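Local coordinates for protein CofB (Escherichia coli, PDB 5AX6) that is the homotrimeric minor pilin of the type IVb pilus CFA/III of enterotoxigenic E. coli, and probably takes part in pilus assembly, at residues S16-I21 and H173-K178; T442-N447 and K476-N481. One frame throughout, in Å; residues are numbered along the deposited sequence.

Contact 1 of 2, residues S16-I21 and H173-K178; sequences SEIAGI and HSISFK
A19 lays its methyl group on the imidazole of H173, a CH-pi contact in which a helix and a loop meet with no hydrogen bond between residues 16-21 and 173-178. CB of A19 lies 3.7 Å from the centroid of the H173 ring, 26° off the ring normal, and is shifted toward the rim, so that its closest ring atom is H173 CE1 at 3.4 Å. One turn back along the helix, CA of S16 comes within 4.2 Å of H173 NE2, approaching the ring obliquely. Further along the loop, I175 reaches the helix with the tip of its longer branch: CD1 lies 4.1 Å from CG2 of I18, and the two side chains cross at about a right angle. The first torsion of I175 (chi1 63°) sets CG1 between the backbone N and the carbonyl carbon, and the extended outer bond (chi2 160°) carries CD1 to the helix. With an alanine at H173, the A19 methyl would probably lose its aromatic cover, and a gap is likely to open between helix and loop. I15, one turn before A19, also packs against H173, I175 and F177, while N252 of a second subunit touches H173. The loop joins helix 161-171 to strand 179-185; helix 4-25, the N-terminal helix of the pilin domain, lies on the antiparallel sheet, where I18 packs on F144, L225 and I227 of strands 139-148 and 220-227.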
loop_
_atom_site.group_PDB
_atom_site.type_symbol
_atom_site.label_atom_id
_atom_site.label_comp_id
_atom_site.label_asym_id
_atom_site.label_seq_id
_atom_site.Cartn_x
_atom_site.Cartn_y
_atom_site.Cartn_z
ATOM N N SER A 16 -17.958 -24.812 -13.798
ATOM C CA SER A 16 -17.009 -25.013 -12.708
ATOM C C SER A 16 -16.064 -26.166 -13.009
ATOM O O SER A 16 -14.860 -26.066 -12.746
ATOM C CB SER A 16 -17.722 -25.277 -11.386
ATOM O OG SER A 16 -16.766 -25.346 -10.341
ATOM N N GLU A 17 -16.607 -27.251 -13.550
ATOM C CA GLU A 17 -15.812 -28.407 -13.945
ATOM C C GLU A 17 -14.819 -27.993 -15.025
ATOM O O GLU A 17 -13.622 -28.265 -14.936
ATOM C CB GLU A 17 -16.708 -29.540 -14.466
ATOM C CG GLU A 17 -17.659 -30.154 -13.440
ATOM C CD GLU A 17 -16.986 -31.179 -12.535
ATOM O OE1 GLU A 17 -16.941 -32.378 -12.907
ATOM O OE2 GLU A 17 -16.511 -30.789 -11.444
ATOM N N ILE A 18 -15.341 -27.336 -16.052
ATOM C CA ILE A 18 -14.531 -26.878 -17.183
ATOM C C ILE A 18 -13.397 -25.960 -16.724
ATOM O O ILE A 18 -12.240 -26.183 -17.075
ATOM C CB ILE A 18 -15.429 -26.174 -18.221
ATOM C CG1 ILE A 18 -16.248 -27.225 -18.990
ATOM C CG2 ILE A 18 -14.612 -25.311 -19.166
ATOM C CD1 ILE A 18 -17.419 -26.630 -19.763
ATOM N N ALA A 19 -13.713 -24.954 -15.910
ATOM C CA ALA A 19 -12.698 -24.000 -15.470
ATOM C C ALA A 19 -11.601 -24.687 -14.665
ATOM O O ALA A 19 -10.419 -24.342 -14.775
ATOM C CB ALA A 19 -13.331 -22.877 -14.634
ATOM N N GLY A 20 -11.993 -25.651 -13.841
ATOM C CA GLY A 20 -11.028 -26.377 -13.033
ATOM C C GLY A 20 -10.083 -27.233 -13.852
ATOM O O GLY A 20 -8.871 -27.252 -13.603
ATOM N N ILE A 21 -10.623 -27.940 -14.844
ATOM C CA ILE A 21 -9.784 -28.761 -15.698
ATOM C C ILE A 21 -8.822 -27.840 -16.471
ATOM O O ILE A 21 -7.642 -28.119 -16.599
ATOM C CB ILE A 21 -10.615 -29.604 -16.689
ATOM C CG1 ILE A 21 -11.452 -30.661 -15.952
ATOM C CG2 ILE A 21 -9.712 -30.267 -17.699
ATOM C CD1 ILE A 21 -10.608 -31.734 -15.290
ATOM N N HIS A 173 -17.046 -16.529 -14.457
ATOM C CA HIS A 173 -15.925 -17.353 -14.034
ATOM C C HIS A 173 -14.621 -16.974 -14.742
ATOM O O HIS A 173 -13.635 -17.704 -14.683
ATOM C CB HIS A 173 -16.258 -18.825 -14.287
ATOM C CG HIS A 173 -15.713 -19.759 -13.253
ATOM N ND1 HIS A 173 -14.367 -19.883 -13.001
ATOM C CD2 HIS A 173 -16.342 -20.619 -12.418
ATOM C CE1 HIS A 173 -14.184 -20.780 -12.045
ATOM N NE2 HIS A 173 -15.364 -21.240 -11.675
ATOM N N SER A 174 -14.623 -15.831 -15.413
ATOM C CA SER A 174 -13.426 -15.326 -16.092
ATOM C C SER A 174 -12.921 -16.265 -17.167
ATOM O O SER A 174 -11.715 -16.400 -17.360
ATOM C CB SER A 174 -12.298 -15.070 -15.087
ATOM O OG SER A 174 -12.647 -14.026 -14.201
ATOM N N ILE A 175 -13.833 -16.935 -17.853
ATOM C CA ILE A 175 -13.428 -17.738 -18.995
ATOM C C ILE A 175 -14.377 -17.480 -20.136
ATOM O O ILE A 175 -15.462 -16.938 -19.946
ATOM C CB ILE A 175 -13.407 -19.239 -18.684
ATOM C CG1 ILE A 175 -14.813 -19.734 -18.343
ATOM C CG2 ILE A 175 -12.424 -19.541 -17.568
ATOM C CD1 ILE A 175 -14.952 -21.240 -18.514
ATOM N N SER A 176 -13.967 -17.879 -21.330
ATOM C CA SER A 176 -14.793 -17.667 -22.497
ATOM C C SER A 176 -14.567 -18.804 -23.470
ATOM O O SER A 176 -13.580 -19.533 -23.381
ATOM C CB SER A 176 -14.480 -16.317 -23.149
ATOM O OG SER A 176 -13.135 -16.275 -23.582
ATOM N N PHE A 177 -15.497 -18.971 -24.394
ATOM C CA PHE A 177 -15.360 -20.046 -25.368
ATOM C C PHE A 177 -14.720 -19.547 -26.648
ATOM O O PHE A 177 -15.174 -18.561 -27.225
ATOM C CB PHE A 177 -16.717 -20.658 -25.668
ATOM C CG PHE A 177 -17.460 -21.093 -24.438
ATOM C CD1 PHE A 177 -16.950 -22.100 -23.629
ATOM C CD2 PHE A 177 -18.674 -20.513 -24.102
ATOM C CE1 PHE A 177 -17.634 -22.510 -22.496
ATOM C CE2 PHE A 177 -19.362 -20.915 -22.972
ATOM C CZ PHE A 177 -18.844 -21.909 -22.164
ATOM N N LYS A 178 -13.668 -20.235 -27.087
ATOM C CA LYS A 178 -13.033 -19.933 -28.361
ATOM C C LYS A 178 -14.059 -20.128 -29.472
ATOM O O LYS A 178 -14.184 -19.307 -30.383
ATOM C CB LYS A 178 -11.807 -20.822 -28.575
ATOM C CG LYS A 178 -11.000 -20.473 -29.823
ATOM C CD LYS A 178 -9.897 -21.493 -30.065
ATOM C CE LYS A 178 -9.089 -21.146 -31.304
ATOM N NZ LYS A 178 -8.144 -20.042 -31.005
#

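Contact 2 of 2, residues T442-N447 and K476-N481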
loop_
_atom_site.group_PDB
_atom_site.type_symbol
_atom_site.label_atom_id
_atom_site.label_comp_id
_atom_site.label_asym_id
_atom_site.label_seq_id
_atom_site.Cartn_x
_atom_site.Cartn_y
_atom_site.Cartn_z
ATOM N N THR A 442 -9.883 33.768 41.593
ATOM C CA THR A 442 -10.045 34.313 40.256
ATOM C C THR A 442 -11.157 33.597 39.506
ATOM O O THR A 442 -11.349 32.381 39.642
ATOM C CB THR A 442 -8.725 34.224 39.439
ATOM O OG1 THR A 442 -8.941 34.739 38.119
ATOM C CG2 THR A 442 -8.257 32.783 39.324
ATOM N N ALA A 443 -11.898 34.373 38.727
ATOM C CA ALA A 443 -12.886 33.839 37.814
ATOM C C ALA A 443 -12.373 34.033 36.399
ATOM O O ALA A 443 -12.157 35.165 35.961
ATOM C CB ALA A 443 -14.245 34.536 38.009
ATOM N N ILE A 444 -12.168 32.929 35.684
ATOM C CA ILE A 444 -11.644 33.002 34.331
ATOM C C ILE A 444 -12.736 32.576 33.367
ATOM O O ILE A 444 -13.309 31.496 33.491
ATOM C CB ILE A 444 -10.381 32.133 34.155
ATOM C CG1 ILE A 444 -9.257 32.678 35.057
ATOM C CG2 ILE A 444 -9.924 32.163 32.703
ATOM C CD1 ILE A 444 -8.092 31.700 35.337
ATOM N N GLN A 445 -13.034 33.452 32.419
ATOM C CA GLN A 445 -14.122 33.235 31.479
ATOM C C GLN A 445 -13.578 33.108 30.067
ATOM O O GLN A 445 -12.628 33.803 29.697
ATOM C CB GLN A 445 -15.123 34.395 31.551
ATOM C CG GLN A 445 -16.424 34.194 30.770
ATOM C CD GLN A 445 -17.456 35.249 31.151
ATOM O OE1 GLN A 445 -17.933 35.282 32.287
ATOM N NE2 GLN A 445 -17.783 36.125 30.216
ATOM N N VAL A 446 -14.185 32.218 29.295
ATOM C CA VAL A 446 -13.845 32.044 27.897
ATOM C C VAL A 446 -15.096 32.230 27.077
ATOM O O VAL A 446 -16.109 31.576 27.336
ATOM C CB VAL A 446 -13.239 30.644 27.624
ATOM C CG1 VAL A 446 -13.117 30.388 26.116
ATOM C CG2 VAL A 446 -11.871 30.516 28.333
ATOM N N ASN A 447 -15.003 33.101 26.082
ATOM C CA ASN A 447 -16.087 33.371 25.154
ATOM C C ASN A 447 -15.585 33.295 23.722
ATOM O O ASN A 447 -14.382 33.320 23.488
ATOM C CB ASN A 447 -16.696 34.748 25.426
ATOM C CG ASN A 447 -17.195 34.882 26.852
ATOM O OD1 ASN A 447 -16.549 35.515 27.699
ATOM N ND2 ASN A 447 -18.332 34.261 27.130
ATOM N N LYS A 476 -1.538 41.126 34.744
ATOM C CA LYS A 476 -0.289 40.506 34.297
ATOM C C LYS A 476 0.264 39.530 35.327
ATOM O O LYS A 476 1.189 38.763 35.026
ATOM C CB LYS A 476 0.773 41.571 34.004
ATOM C CG LYS A 476 1.091 42.429 35.227
ATOM C CD LYS A 476 2.291 43.325 34.994
ATOM C CE LYS A 476 2.582 44.157 36.245
ATOM N NZ LYS A 476 3.610 45.202 36.008
ATOM N N PHE A 477 -0.273 39.570 36.544
ATOM C CA PHE A 477 0.166 38.626 37.566
ATOM C C PHE A 477 -0.820 37.466 37.727
ATOM O O PHE A 477 -0.953 36.870 38.805
ATOM C CB PHE A 477 0.416 39.332 38.912
ATOM C CG PHE A 477 -0.598 40.390 39.266
ATOM C CD1 PHE A 477 -1.785 40.050 39.902
ATOM C CD2 PHE A 477 -0.339 41.736 39.004
ATOM C CE1 PHE A 477 -2.714 41.036 40.255
ATOM C CE2 PHE A 477 -1.267 42.725 39.350
ATOM C CZ PHE A 477 -2.447 42.370 39.977
ATOM N N LEU A 478 -1.490 37.146 36.623
ATOM C CA LEU A 478 -2.269 35.920 36.479
ATOM C C LEU A 478 -1.902 35.351 35.125
ATOM O O LEU A 478 -2.006 36.044 34.110
ATOM C CB LEU A 478 -3.781 36.178 36.566
ATOM C CG LEU A 478 -4.679 34.979 36.248
ATOM C CD1 LEU A 478 -4.448 33.861 37.256
ATOM C CD2 LEU A 478 -6.179 35.359 36.208
ATOM N N SER A 479 -1.444 34.103 35.092
ATOM C CA SER A 479 -1.130 33.493 33.810
ATOM C C SER A 479 -1.813 32.147 33.700
ATOM O O SER A 479 -2.157 31.535 34.707
ATOM C CB SER A 479 0.381 33.344 33.622
ATOM O OG SER A 479 0.931 32.441 34.564
ATOM N N VAL A 480 -2.000 31.687 32.465
ATOM C CA VAL A 480 -2.735 30.460 32.236
ATOM C C VAL A 480 -2.054 29.614 31.181
ATOM O O VAL A 480 -1.364 30.144 30.306
ATOM C CB VAL A 480 -4.183 30.744 31.768
ATOM C CG1 VAL A 480 -5.025 31.292 32.911
ATOM C CG2 VAL A 480 -4.184 31.667 30.530
ATOM N N ASN A 481 -2.256 28.305 31.274
ATOM C CA ASN A 481 -2.005 27.402 30.163
ATOM C C ASN A 481 -3.307 27.170 29.422
ATOM O O ASN A 481 -4.275 26.683 30.009
ATOM C CB ASN A 481 -1.412 26.079 30.662
ATOM C CG ASN A 481 -0.035 26.271 31.277
ATOM O OD1 ASN A 481 0.201 25.938 32.441
ATOM N ND2 ASN A 481 0.867 26.828 30.500
#
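Strands 442-447 and 478-481 run in broadly the same direction, their axes 10.5 Å apart at closest approach and crossing at -47°, so that side chains and not backbone bonds join them. I444 and L478 meet through their outer methyls, CD1 of I444 lying 4.2 Å from L478 CD2. The same I444 CD1 comes 3.9 Å from CG1 of V480, the two side chains sliding past each other in opposite directions. I444 holds CG1 anti to its carbonyl carbon (chi1 -64°), and with the outer bond extended (chi2 162°) its end methyl reaches both partners. At the other end, T442 OG1 rests 3.4 Å from CD2 of L478; this buried hydroxyl finds its polar partner in the backbone O of T458 on neighbouring strand 452-463. The alternation of each strand turns T442 and I444 toward L478 and V480. Beyond the pair, I444 is gripped through its backbone by a third subunit: its N bonds to S407 OG and its O to N429 ND2, both of that chain. Two sheets thus face each other across an apolar layer, the arrangement of a beta-sandwich, here in the C-terminal domain.

From the N terminus, the chain first runs through helix 4-25, which carries one side of contact 1; about 150 residues later, after three of the seven strands of the pilin-domain sheet, it returns to that helix and closes the loop. It then adds the remaining strands of that sheet, 220-227 the last, and passes through the beta-repeat region to the C-terminal domain. There contact 2 closes a far shorter loop, of 28 residues, consisting largely of strands. The two loops follow in series, neither nesting nor crossing, and the contact centres lie about 76 Å apart. Contact 1 ties helix to loop in the pilin domain, whereas contact 2 joins two sheets on the opposite side of the chain's centre, and each lies beside another subunit.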